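Local coordinates for Myo-inositol 2-dehydrogenase (Lactobacillus plantarum WCFS1, PDB 3CEA), which probably oxidises myo-inositol at its 2-hydroxyl with NAD as hydride acceptor, using a Rossmann domain to bind the dinucleotide, at residues Gly20-Arg25 and Phe290-Asp295; Ile125-Phe130 and Val306-Val311; Met131-Asp136 and Asp190-Arg195; Thr209-Ile212 and Leu217-Ile220. All coordinates share one frame; numbering follows the deposited sequence. Where two conformers were deposited one is given.

How the contacts relate
Contacts 1, 2 and 3 cluster where the Rossmann domain meets the rest of the chain, with centres 17 to 18 Å apart. Contact 4 lies apart, about 27 Å from contacts 1 and 3 and 37 Å from contact 2, centre to centre. Helix 290-293 of contact 1 leads into helix 295-311, which packs on the edge strand of the parallel sheet in contact 2. Contact 3 touches contact 1 through the Arg293-Asp135 salt bridge, and both reach NAD. Helix 182-198 of contact 3 is followed by strand 202-210, where contact 4 begins. Along the chain, contacts 1 and 2 interlock, enclosing contact 3 and then contact 4. Late helices thus return to the nucleotide domain.

Contact 1: Gly20-Arg25 and Phe290-Asp295; sequences GERHAR and FGERFD. With NAD (nicotinamide-adenine-dinucleotide), chain E.
Arg22 holds its CG opposite the backbone N (chi1 -167°) and bends at chi3, which lays its guanidinium over the turn at Gly291. The CB of Glu292 points away from helix 20-29, but a bend at chi2 (-62°) brings the carboxylate back to the arginine. Asp295, at the start of helix 295-311, offers OD1.

Arg22 NH1 is shared between the two acids. It donates to Asp295 OD1 at 3.1 Å and to Glu292 OE2 at 3.2 Å. Arg22 NH2 also donates to Glu292 OE2, at 3.2 Å, so one oxygen takes both end nitrogens. The guanidinium and Asp295 carboxylate planes stand 82° apart, and OD1 is met from above its plane. One guanidinium face rests on the backbone, with Arg22 CZ 3.3 Å from Gly291 O. Gly291 leaves room here: a CB would run into Arg22 NE. Asp295 OD1 is also hydrogen-bonded to His26 NE2. A leucine in place of Arg22 would probably leave Glu292 and Asp295 as neighbouring negative charges without their shared partner.

Phe290 CE2 lies 3.6 Å from C4N of the nicotinamide, so the same short helix reaches the cofactor. The salt-bridge network ties this helix to the first helix of the Rossmann fold, whose Gly20 fits the last glycine of a GxGxxG dinucleotide-binding motif.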
# COMPACT_ATOMS: atom_id res chain seq x y z
N GLY A 20 29.53 13.91 6.80
CA GLY A 20 30.65 14.59 6.17
C GLY A 20 31.08 13.99 4.85
O GLY A 20 31.28 14.71 3.87
N GLU A 21 31.19 12.67 4.81
CA GLU A 21 31.63 11.95 3.61
C GLU A 21 30.64 12.10 2.44
O GLU A 21 31.06 12.14 1.29
CB GLU A 21 31.92 10.48 3.90
CG GLU A 21 30.70 9.60 4.19
CD GLU A 21 31.05 8.12 4.29
OE1 GLU A 21 32.10 7.79 4.89
OE2 GLU A 21 30.28 7.29 3.76
N ARG A 22 29.35 12.19 2.76
CA ARG A 22 28.31 12.37 1.76
C ARG A 22 28.33 13.80 1.19
O ARG A 22 28.27 13.99 -0.03
CB ARG A 22 26.93 12.03 2.34
CG ARG A 22 25.83 11.90 1.31
CD ARG A 22 24.50 11.49 1.94
NE ARG A 22 24.53 10.13 2.47
CZ ARG A 22 24.35 9.03 1.75
NH1 ARG A 22 24.12 9.11 0.44
NH2 ARG A 22 24.39 7.84 2.33
N HIS A 23 28.42 14.78 2.09
CA HIS A 23 28.58 16.19 1.71
C HIS A 23 29.80 16.40 0.81
O HIS A 23 29.73 17.13 -0.18
CB HIS A 23 28.70 17.08 2.94
CG HIS A 23 27.38 17.51 3.51
ND1 HIS A 23 26.30 17.84 2.73
CD2 HIS A 23 26.99 17.70 4.80
CE1 HIS A 23 25.29 18.19 3.50
NE2 HIS A 23 25.68 18.12 4.76
N ALA A 24 30.92 15.77 1.17
CA ALA A 24 32.17 15.88 0.41
C ALA A 24 32.04 15.27 -0.98
O ALA A 24 32.54 15.84 -1.95
CB ALA A 24 33.31 15.23 1.17
N ARG A 25 31.36 14.13 -1.08
CA ARG A 25 31.09 13.48 -2.36
C ARG A 25 30.26 14.38 -3.29
O ARG A 25 30.60 14.53 -4.46
CB ARG A 25 30.38 12.14 -2.15
CG ARG A 25 31.29 11.00 -1.72
CD ARG A 25 30.53 9.69 -1.68
NE ARG A 25 31.38 8.56 -1.32
CZ ARG A 25 31.37 7.95 -0.14
NH1 ARG A 25 30.56 8.35 0.83
NH2 ARG A 25 32.19 6.92 0.07
N PHE A 290 19.30 7.80 7.01
CA PHE A 290 18.87 9.16 6.73
C PHE A 290 19.52 9.69 5.45
O PHE A 290 18.91 10.47 4.71
CB PHE A 290 19.20 10.08 7.92
CG PHE A 290 20.68 10.26 8.17
CD1 PHE A 290 21.40 9.32 8.92
CD2 PHE A 290 21.36 11.37 7.67
CE1 PHE A 290 22.77 9.48 9.15
CE2 PHE A 290 22.73 11.53 7.89
CZ PHE A 290 23.43 10.59 8.63
N GLY A 291 20.76 9.26 5.20
CA GLY A 291 21.55 9.72 4.07
C GLY A 291 21.06 9.21 2.73
O GLY A 291 21.20 9.90 1.72
N GLU A 292 20.50 8.01 2.73
CA GLU A 292 19.86 7.45 1.53
C GLU A 292 18.49 8.08 1.28
O GLU A 292 18.12 8.34 0.13
CB GLU A 292 19.75 5.93 1.62
CG GLU A 292 21.09 5.20 1.49
CD GLU A 292 21.76 5.43 0.14
OE1 GLU A 292 21.30 4.83 -0.86
OE2 GLU A 292 22.74 6.19 0.08
N ARG A 293 17.75 8.32 2.36
CA ARG A 293 16.43 8.93 2.31
C ARG A 293 16.48 10.37 1.80
O ARG A 293 15.66 10.78 0.97
CB ARG A 293 15.75 8.85 3.69
CG ARG A 293 14.51 9.72 3.89
CD ARG A 293 13.34 9.32 2.99
NE ARG A 293 12.19 10.20 3.17
CZ ARG A 293 11.94 11.28 2.44
NH1 ARG A 293 12.76 11.65 1.45
NH2 ARG A 293 10.86 12.01 2.69
N PHE A 294 17.46 11.13 2.29
CA PHE A 294 17.52 12.56 2.03
C PHE A 294 18.67 13.01 1.12
O PHE A 294 18.99 14.21 1.06
CB PHE A 294 17.53 13.33 3.35
CG PHE A 294 16.23 13.24 4.10
CD1 PHE A 294 15.08 13.84 3.60
CD2 PHE A 294 16.15 12.56 5.31
CE1 PHE A 294 13.87 13.76 4.29
CE2 PHE A 294 14.95 12.48 6.01
CZ PHE A 294 13.81 13.08 5.49
N ASP A 295 19.28 12.06 0.41
CA ASP A 295 20.41 12.32 -0.48
C ASP A 295 20.20 13.54 -1.39
O ASP A 295 21.06 14.42 -1.45
CB ASP A 295 20.73 11.08 -1.32
CG ASP A 295 22.00 11.25 -2.15
OD1 ASP A 295 23.10 11.27 -1.56
OD2 ASP A 295 21.88 11.35 -3.39
PA NAD E . 30.63 11.71 12.92
O1A NAD E . 30.27 10.53 12.10
O2A NAD E . 31.08 11.31 14.27
O5B NAD E . 31.76 12.56 12.15
C5B NAD E . 32.45 13.61 12.80
C4B NAD E . 33.67 14.01 11.99
O4B NAD E . 34.20 15.24 12.45
C3B NAD E . 34.79 12.98 12.08
O3B NAD E . 35.26 12.74 10.78
C2B NAD E . 35.86 13.65 12.92
O2B NAD E . 37.16 13.30 12.50
C1B NAD E . 35.59 15.13 12.72
N9A NAD E . 35.95 15.91 13.92
C8A NAD E . 35.54 15.69 15.21
N7A NAD E . 36.09 16.64 16.01
C5A NAD E . 36.85 17.45 15.25
C6A NAD E . 37.62 18.57 15.55
N6A NAD E . 37.50 19.14 16.75
N1A NAD E . 38.30 19.22 14.54
C2A NAD E . 38.21 18.77 13.23
N3A NAD E . 37.44 17.66 12.94
C4A NAD E . 36.77 17.02 13.93
O3 NAD E . 29.39 12.72 13.04
PN NAD E . 28.31 12.88 11.86
O1N NAD E . 29.01 12.89 10.55
O2N NAD E . 27.22 11.92 12.12
O5D NAD E . 27.67 14.34 12.10
C5D NAD E . 28.45 15.50 12.32
C4D NAD E . 27.49 16.67 12.50
O4D NAD E . 26.44 16.60 11.54
C3D NAD E . 26.85 16.68 13.88
O3D NAD E . 26.97 17.96 14.44
C2D NAD E . 25.39 16.34 13.63
O2D NAD E . 24.53 17.07 14.46
C1D NAD E . 25.17 16.69 12.16
N1N NAD E . 24.20 15.78 11.52
C2N NAD E . 23.15 16.32 10.82
C3N NAD E . 22.21 15.50 10.20
C7N NAD E . 21.15 16.07 9.30
O7N NAD E . 19.99 15.31 9.06
N7N NAD E . 21.33 17.27 8.75
C4N NAD E . 22.34 14.11 10.30
C5N NAD E . 23.42 13.57 11.00
C6N NAD E . 24.34 14.42 11.61

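Contact 2: Ile125-Phe130 and Val306-Val311; sequences IFQSGF and VNNVIV
Strand 126-127 is the edge strand of the parallel Rossmann sheet within this chain, and helix 295-311 packs beside it. Ile125 and Gln127, two residues apart, both point toward the helix.

Ile125 sits over the backbone of the helix. Its CG1 lies 3.9 Å from Val309 CA and equally close to Asn308 O. The flank of the side chain meets a valine methyl, with Ile125 CB 4.2 Å from Val309 CG2. Val309 also touches Asn97 of the adjacent strand 97-100 and Leu9 of strand 9-14, so this face of the helix meets more of the sheet.

Gln127 makes the polar half of the contact. Its CG is opposite the backbone N (chi1 -167°) and the chain runs on extended, which carries OE1 to the helix. Asn308 ND2 donates to Gln127 OE1 at 3.1 Å. The two side chains cross at about a right angle, with amide planes 66° apart. The donor is tilted from the carbonyl plane, and the N-H...O angle is 139°.

Both amides are buried. Their single, bent bond gives one carbonyl and one N-H a partner, and probably limits how either group can turn. Strand and helix are thus joined by aliphatic packing and an uncharged polar link.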
# COMPACT_ATOMS: atom_id res chain seq x y z
N ILE A 125 27.32 35.03 4.15
CA ILE A 125 26.18 34.12 4.22
C ILE A 125 26.41 33.08 5.32
O ILE A 125 27.48 32.48 5.42
CB ILE A 125 25.93 33.40 2.86
CG1 ILE A 125 25.89 34.41 1.70
CG2 ILE A 125 24.67 32.54 2.91
CD1 ILE A 125 24.82 35.50 1.80
N PHE A 126 25.39 32.90 6.17
CA PHE A 126 25.34 31.76 7.08
C PHE A 126 24.11 30.92 6.79
O PHE A 126 23.01 31.45 6.60
CB PHE A 126 25.35 32.19 8.55
CG PHE A 126 25.19 31.04 9.51
CD1 PHE A 126 26.30 30.30 9.93
CD2 PHE A 126 23.93 30.68 9.98
CE1 PHE A 126 26.15 29.23 10.80
CE2 PHE A 126 23.78 29.60 10.85
CZ PHE A 126 24.89 28.88 11.26
N GLN A 127 24.29 29.60 6.77
CA GLN A 127 23.20 28.68 6.47
C GLN A 127 23.24 27.44 7.36
O GLN A 127 24.29 26.80 7.50
CB GLN A 127 23.24 28.29 4.99
CG GLN A 127 21.99 27.60 4.48
CD GLN A 127 21.88 27.63 2.98
OE1 GLN A 127 22.05 28.68 2.35
NE2 GLN A 127 21.59 26.48 2.38
N SER A 128 22.09 27.11 7.94
CA SER A 128 21.93 25.91 8.77
C SER A 128 21.66 24.68 7.90
O SER A 128 21.63 24.78 6.67
CB SER A 128 20.82 26.12 9.81
OG SER A 128 19.54 26.16 9.19
N GLY A 129 21.46 23.53 8.54
CA GLY A 129 21.25 22.28 7.81
C GLY A 129 19.92 21.57 7.97
O GLY A 129 19.88 20.35 8.12
N PHE A 130 18.82 22.32 7.95
CA PHE A 130 17.49 21.70 7.96
C PHE A 130 17.10 21.28 6.54
O PHE A 130 16.35 21.98 5.86
CB PHE A 130 16.43 22.61 8.58
CG PHE A 130 16.58 22.80 10.07
CD1 PHE A 130 16.59 21.70 10.93
CD2 PHE A 130 16.68 24.08 10.62
CE1 PHE A 130 16.71 21.87 12.31
CE2 PHE A 130 16.80 24.26 12.00
CZ PHE A 130 16.82 23.15 12.84
N VAL A 306 25.51 27.42 -2.09
CA VAL A 306 26.50 27.86 -3.07
C VAL A 306 25.94 28.99 -3.94
O VAL A 306 26.61 30.00 -4.15
CB VAL A 306 27.01 26.67 -3.94
CG1 VAL A 306 27.81 27.16 -5.14
CG2 VAL A 306 27.86 25.73 -3.09
N ASN A 307 24.70 28.82 -4.41
CA ASN A 307 23.99 29.86 -5.15
C ASN A 307 23.81 31.12 -4.31
O ASN A 307 23.98 32.24 -4.80
CB ASN A 307 22.62 29.36 -5.62
CG ASN A 307 22.71 28.21 -6.61
OD1 ASN A 307 23.66 28.11 -7.39
ND2 ASN A 307 21.71 27.32 -6.58
N ASN A 308 23.48 30.93 -3.03
CA ASN A 308 23.29 32.04 -2.09
C ASN A 308 24.54 32.88 -1.91
O ASN A 308 24.46 34.11 -1.87
CB ASN A 308 22.78 31.53 -0.74
CG ASN A 308 21.29 31.21 -0.75
OD1 ASN A 308 20.59 31.48 -1.73
ND2 ASN A 308 20.80 30.63 0.34
N VAL A 309 25.70 32.22 -1.79
CA VAL A 309 26.98 32.92 -1.69
C VAL A 309 27.28 33.72 -2.96
O VAL A 309 27.70 34.88 -2.89
CB VAL A 309 28.16 31.94 -1.38
CG1 VAL A 309 29.49 32.69 -1.31
CG2 VAL A 309 27.91 31.20 -0.07
N ILE A 310 27.04 33.10 -4.12
CA ILE A 310 27.25 33.72 -5.43
C ILE A 310 26.36 34.94 -5.64
O ILE A 310 26.85 36.03 -5.96
CB ILE A 310 27.06 32.69 -6.59
CG1 ILE A 310 28.19 31.65 -6.58
CG2 ILE A 310 26.98 33.39 -7.95
CD1 ILE A 310 27.91 30.39 -7.39
N VAL A 311 25.05 34.76 -5.44
CA VAL A 311 24.06 35.82 -5.65
C VAL A 311 24.07 36.86 -4.52
O VAL A 311 23.65 38.00 -4.71
CB VAL A 311 22.63 35.23 -5.86
CG1 VAL A 311 21.59 36.33 -6.02
CG2 VAL A 311 22.61 34.31 -7.08

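Contact 3: Met131-Asp136 and Asp190-Arg195; sequences MRRYDD and DIDLIR. With NAD (nicotinamide-adenine-dinucleotide), chain E.
Two salt bridges join the turn at 131-134 to helix 182-198. Arg133 grips Asp192 side-on with two nitrogens, one to each oxygen. Arg133 NE donates to Asp192 OD2 at 2.8 Å in a nearly straight bond (171°). Arg133 NH2 donates to Asp192 OD1, also at 2.8 Å, and meets it from above the carboxylate plane. The two planes are only 24° apart. Asp192 CG lies opposite its backbone N (chi1 177°), which presents the carboxylate to the arginine. Arg133 also makes a cation-pi contact with Trp196. A methionine in place of Arg133 would probably leave the buried Asp192 carboxylate without its charged mate and free to turn.

The second salt bridge is held by a single nitrogen: Arg132 NH1 lies 2.8 Å from Asp190 OD1, at the guanidinium edge. A water completes the link. It donates to Asp190 OD2 at 2.6 Å and accepts a weak bond from Arg132 NH2.

Between the two ion pairs, Leu193 packs on the aliphatic part of Arg132. Leu193 CD1 touches Arg132 CD at 3.9 Å, and its other methyl, CD2, meets Arg132 CB. The leucine crosses the extended arginine chain at about a right angle.

Cofactor contact comes from Met131, modelled as selenomethionine. Its CE approaches O7N of the nicotinamide amide at 3.2 Å. Phe294 packs against the same residue.

All five residues that touch across the contact are buried. Opposite charges are paired within the protein, which probably helps fix the turn that carries Met131 to the nicotinamide.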
# COMPACT_ATOMS: atom_id res chain seq x y z
N MSE A 131 17.62 20.13 6.12
CA MSE A 131 17.50 19.67 4.74
C MSE A 131 16.09 19.24 4.34
O MSE A 131 15.73 19.31 3.16
CB MSE A 131 18.51 18.55 4.44
CG MSE A 131 18.13 17.16 4.94
SE MSE A 131 18.09 17.03 6.88
CE MSE A 131 17.48 15.22 7.02
N ARG A 132 15.29 18.80 5.32
CA ARG A 132 13.95 18.27 5.04
C ARG A 132 13.04 19.29 4.34
O ARG A 132 12.11 18.90 3.63
CB ARG A 132 13.28 17.74 6.31
CG ARG A 132 13.99 16.55 6.92
CD ARG A 132 13.15 15.89 7.99
NE ARG A 132 13.93 14.95 8.79
CZ ARG A 132 13.50 14.37 9.90
NH1 ARG A 132 12.28 14.62 10.36
NH2 ARG A 132 14.29 13.54 10.57
N ARG A 133 13.33 20.57 4.54
CA ARG A 133 12.60 21.65 3.88
C ARG A 133 12.83 21.66 2.36
O ARG A 133 12.02 22.19 1.60
CB ARG A 133 13.00 23.01 4.46
CG ARG A 133 12.49 23.27 5.87
CD ARG A 133 12.21 24.75 6.06
NE ARG A 133 12.05 25.13 7.47
CZ ARG A 133 11.66 26.33 7.88
NH1 ARG A 133 11.37 27.29 7.01
NH2 ARG A 133 11.55 26.57 9.18
N TYR A 134 13.94 21.06 1.94
CA TYR A 134 14.31 20.94 0.52
C TYR A 134 13.76 19.67 -0.12
O TYR A 134 13.64 19.60 -1.35
CB TYR A 134 15.83 20.99 0.36
CG TYR A 134 16.45 22.31 0.73
CD1 TYR A 134 16.78 22.61 2.05
CD2 TYR A 134 16.72 23.27 -0.25
CE1 TYR A 134 17.35 23.84 2.39
CE2 TYR A 134 17.29 24.50 0.08
CZ TYR A 134 17.60 24.77 1.40
OH TYR A 134 18.17 25.98 1.73
N ASP A 135 13.43 18.67 0.71
CA ASP A 135 12.92 17.39 0.23
C ASP A 135 11.65 17.57 -0.61
O ASP A 135 10.78 18.37 -0.26
CB ASP A 135 12.64 16.45 1.41
CG ASP A 135 12.04 15.13 0.97
OD1 ASP A 135 12.78 14.27 0.46
OD2 ASP A 135 10.81 14.95 1.13
N ASP A 136 11.58 16.83 -1.71
CA ASP A 136 10.50 16.95 -2.69
C ASP A 136 9.12 16.67 -2.11
O ASP A 136 8.15 17.37 -2.42
CB ASP A 136 10.76 16.02 -3.88
CG ASP A 136 9.92 16.36 -5.10
N ASP A 190 11.75 17.67 13.05
CA ASP A 190 10.28 17.73 13.08
C ASP A 190 9.78 19.02 13.73
O ASP A 190 8.77 19.58 13.31
CB ASP A 190 9.71 16.51 13.82
CG ASP A 190 10.14 15.19 13.19
OD1 ASP A 190 10.01 15.05 11.95
OD2 ASP A 190 10.59 14.29 13.95
N ILE A 191 10.50 19.48 14.76
CA ILE A 191 10.20 20.75 15.42
C ILE A 191 10.20 21.89 14.40
O ILE A 191 9.24 22.65 14.32
CB ILE A 191 11.18 21.05 16.58
CG1 ILE A 191 10.92 20.09 17.74
CG2 ILE A 191 11.05 22.50 17.05
CD1 ILE A 191 11.99 20.08 18.82
N ASP A 192 11.28 21.97 13.61
CA ASP A 192 11.39 22.95 12.53
C ASP A 192 10.25 22.81 11.52
O ASP A 192 9.68 23.82 11.08
CB ASP A 192 12.74 22.81 11.82
CG ASP A 192 12.88 23.77 10.65
OD1 ASP A 192 13.02 24.99 10.89
OD2 ASP A 192 12.86 23.30 9.49
N LEU A 193 9.92 21.57 11.17
CA LEU A 193 8.85 21.28 10.21
C LEU A 193 7.50 21.74 10.73
O LEU A 193 6.70 22.31 9.99
CB LEU A 193 8.80 19.79 9.88
CG LEU A 193 9.96 19.18 9.08
CD1 LEU A 193 9.91 17.66 9.15
CD2 LEU A 193 9.97 19.66 7.63
N ILE A 194 7.25 21.51 12.02
CA ILE A 194 6.01 21.92 12.66
C ILE A 194 5.89 23.45 12.68
O ILE A 194 4.84 24.00 12.36
CB ILE A 194 5.87 21.28 14.07
CG1 ILE A 194 5.55 19.79 13.92
CG2 ILE A 194 4.79 21.96 14.90
CD1 ILE A 194 5.95 18.94 15.09
N ARG A 195 6.99 24.13 13.03
CA ARG A 195 7.05 25.59 13.00
C ARG A 195 6.80 26.11 11.59
O ARG A 195 6.05 27.08 11.39
CB ARG A 195 8.41 26.09 13.51
CG ARG A 195 8.67 25.84 14.99
CD ARG A 195 9.86 26.65 15.51
NE ARG A 195 9.59 28.08 15.51
CZ ARG A 195 10.07 28.94 14.61
NH1 ARG A 195 10.88 28.53 13.64
NH2 ARG A 195 9.75 30.23 14.69
PA NAD E . 30.63 11.71 12.92
O1A NAD E . 30.27 10.53 12.10
O2A NAD E . 31.08 11.31 14.27
O5B NAD E . 31.76 12.56 12.15
C5B NAD E . 32.45 13.61 12.80
C4B NAD E . 33.67 14.01 11.99
O4B NAD E . 34.20 15.24 12.45
C3B NAD E . 34.79 12.98 12.08
O3B NAD E . 35.26 12.74 10.78
C2B NAD E . 35.86 13.65 12.92
O2B NAD E . 37.16 13.30 12.50
C1B NAD E . 35.59 15.13 12.72
N9A NAD E . 35.95 15.91 13.92
C8A NAD E . 35.54 15.69 15.21
N7A NAD E . 36.09 16.64 16.01
C5A NAD E . 36.85 17.45 15.25
C6A NAD E . 37.62 18.57 15.55
N6A NAD E . 37.50 19.14 16.75
N1A NAD E . 38.30 19.22 14.54
C2A NAD E . 38.21 18.77 13.23
N3A NAD E . 37.44 17.66 12.94
C4A NAD E . 36.77 17.02 13.93
O3 NAD E . 29.39 12.72 13.04
PN NAD E . 28.31 12.88 11.86
O1N NAD E . 29.01 12.89 10.55
O2N NAD E . 27.22 11.92 12.12
O5D NAD E . 27.67 14.34 12.10
C5D NAD E . 28.45 15.50 12.32
C4D NAD E . 27.49 16.67 12.50
O4D NAD E . 26.44 16.60 11.54
C3D NAD E . 26.85 16.68 13.88
O3D NAD E . 26.97 17.96 14.44
C2D NAD E . 25.39 16.34 13.63
O2D NAD E . 24.53 17.07 14.46
C1D NAD E . 25.17 16.69 12.16
N1N NAD E . 24.20 15.78 11.52
C2N NAD E . 23.15 16.32 10.82
C3N NAD E . 22.21 15.50 10.20
C7N NAD E . 21.15 16.07 9.30
O7N NAD E . 19.99 15.31 9.06
N7N NAD E . 21.33 17.27 8.75
C4N NAD E . 22.34 14.11 10.30
C5N NAD E . 23.42 13.57 11.00
C6N NAD E . 24.34 14.42 11.61
O HOH W 1 13.09 13.91 13.47

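Contact 4: Thr209-Ile212 and Leu217-Ile220; sequences TSNI and LADI
Asn211 uses both ends of its side-chain amide on the far part of the loop that begins with it. OD1 accepts a hydrogen bond from Glu224 N, and ND2 donates one to Glu222 O. These bonds hold the amide while the same two atoms rest against the 3-10 segment that includes 217-219.

No hydrogen bond runs between 209-212 and 217-220 themselves. The touch is by van der Waals contact. Asn211 OD1 lies 3.7 Å from Leu217 CB, and Asn211 ND2 lies 3.7 Å from Ala218 CB. Each end of the amide thus faces the CB of a different residue of the turn. Chi1 of Asn211 is -95°, away from a staggered value. Leu217 meets the amide at its root, and its side chain also packs on Met167 and Phe170 of helix 167-176.

The turn is closed by its own backbone, with Ile220 N bonded to Leu217 O at 3.2 Å. At the other end, Ser210 pairs through its backbone with Thr225, where strand 202-210 lies antiparallel to strand 225-232. The contact therefore belongs to the connection between two neighbouring strands of the C-terminal domain's mixed sheet. Ser210 and Ile212 also pack on Gly235 of the third subunit.

Chemically, the contact pairs a polar group with aliphatic carbon. Both OD1 and ND2 have a backbone partner in the loop, so the amide can rest against Leu217 and Ala218 without a bond to them.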
# COMPACT_ATOMS: atom_id res chain seq x y z
N THR A 209 11.08 9.56 28.19
CA THR A 209 12.20 8.83 27.61
C THR A 209 12.13 7.34 27.92
O THR A 209 11.47 6.93 28.88
CB THR A 209 13.56 9.38 28.08
OG1 THR A 209 13.59 9.44 29.51
CG2 THR A 209 13.81 10.77 27.50
N SER A 210 12.81 6.54 27.10
CA SER A 210 12.84 5.09 27.25
C SER A 210 14.20 4.52 26.92
O SER A 210 14.85 4.96 25.96
CB SER A 210 11.80 4.45 26.33
OG SER A 210 11.77 3.04 26.50
N ASN A 211 14.62 3.54 27.72
CA ASN A 211 15.80 2.74 27.43
C ASN A 211 15.48 1.25 27.39
O ASN A 211 16.37 0.41 27.55
CB ASN A 211 16.90 3.02 28.46
CG ASN A 211 17.89 4.07 28.00
OD1 ASN A 211 18.21 4.16 26.81
ND2 ASN A 211 18.39 4.87 28.94
N ILE A 212 14.20 0.93 27.17
CA ILE A 212 13.75 -0.47 27.12
C ILE A 212 14.43 -1.24 25.98
O ILE A 212 14.94 -2.34 26.19
CB ILE A 212 12.20 -0.56 27.02
CG1 ILE A 212 11.56 -0.07 28.33
CG2 ILE A 212 11.76 -2.00 26.72
CD1 ILE A 212 10.05 0.13 28.26
N LEU A 217 22.57 2.25 26.65
CA LEU A 217 22.71 3.65 26.26
C LEU A 217 22.75 4.58 27.47
O LEU A 217 23.27 5.69 27.39
CB LEU A 217 21.60 4.07 25.30
CG LEU A 217 21.72 3.58 23.85
CD1 LEU A 217 20.44 3.88 23.07
CD2 LEU A 217 22.93 4.20 23.14
N ALA A 218 22.22 4.10 28.60
CA ALA A 218 22.27 4.83 29.87
C ALA A 218 23.71 5.03 30.34
O ALA A 218 24.02 6.03 30.99
CB ALA A 218 21.46 4.10 30.93
N ASP A 219 24.58 4.08 29.99
CA ASP A 219 25.98 4.10 30.39
C ASP A 219 26.75 5.27 29.78
O ASP A 219 27.79 5.68 30.30
CB ASP A 219 26.67 2.77 30.05
CG ASP A 219 25.99 1.57 30.70
OD1 ASP A 219 25.01 1.76 31.46
OD2 ASP A 219 26.43 0.42 30.45
N ILE A 220 26.24 5.80 28.66
CA ILE A 220 26.77 7.04 28.08
C ILE A 220 25.78 8.21 28.23
O ILE A 220 25.91 9.24 27.55
CB ILE A 220 27.21 6.87 26.59
CG1 ILE A 220 26.05 6.37 25.72
CG2 ILE A 220 28.43 5.95 26.50
CD1 ILE A 220 26.23 6.64 24.23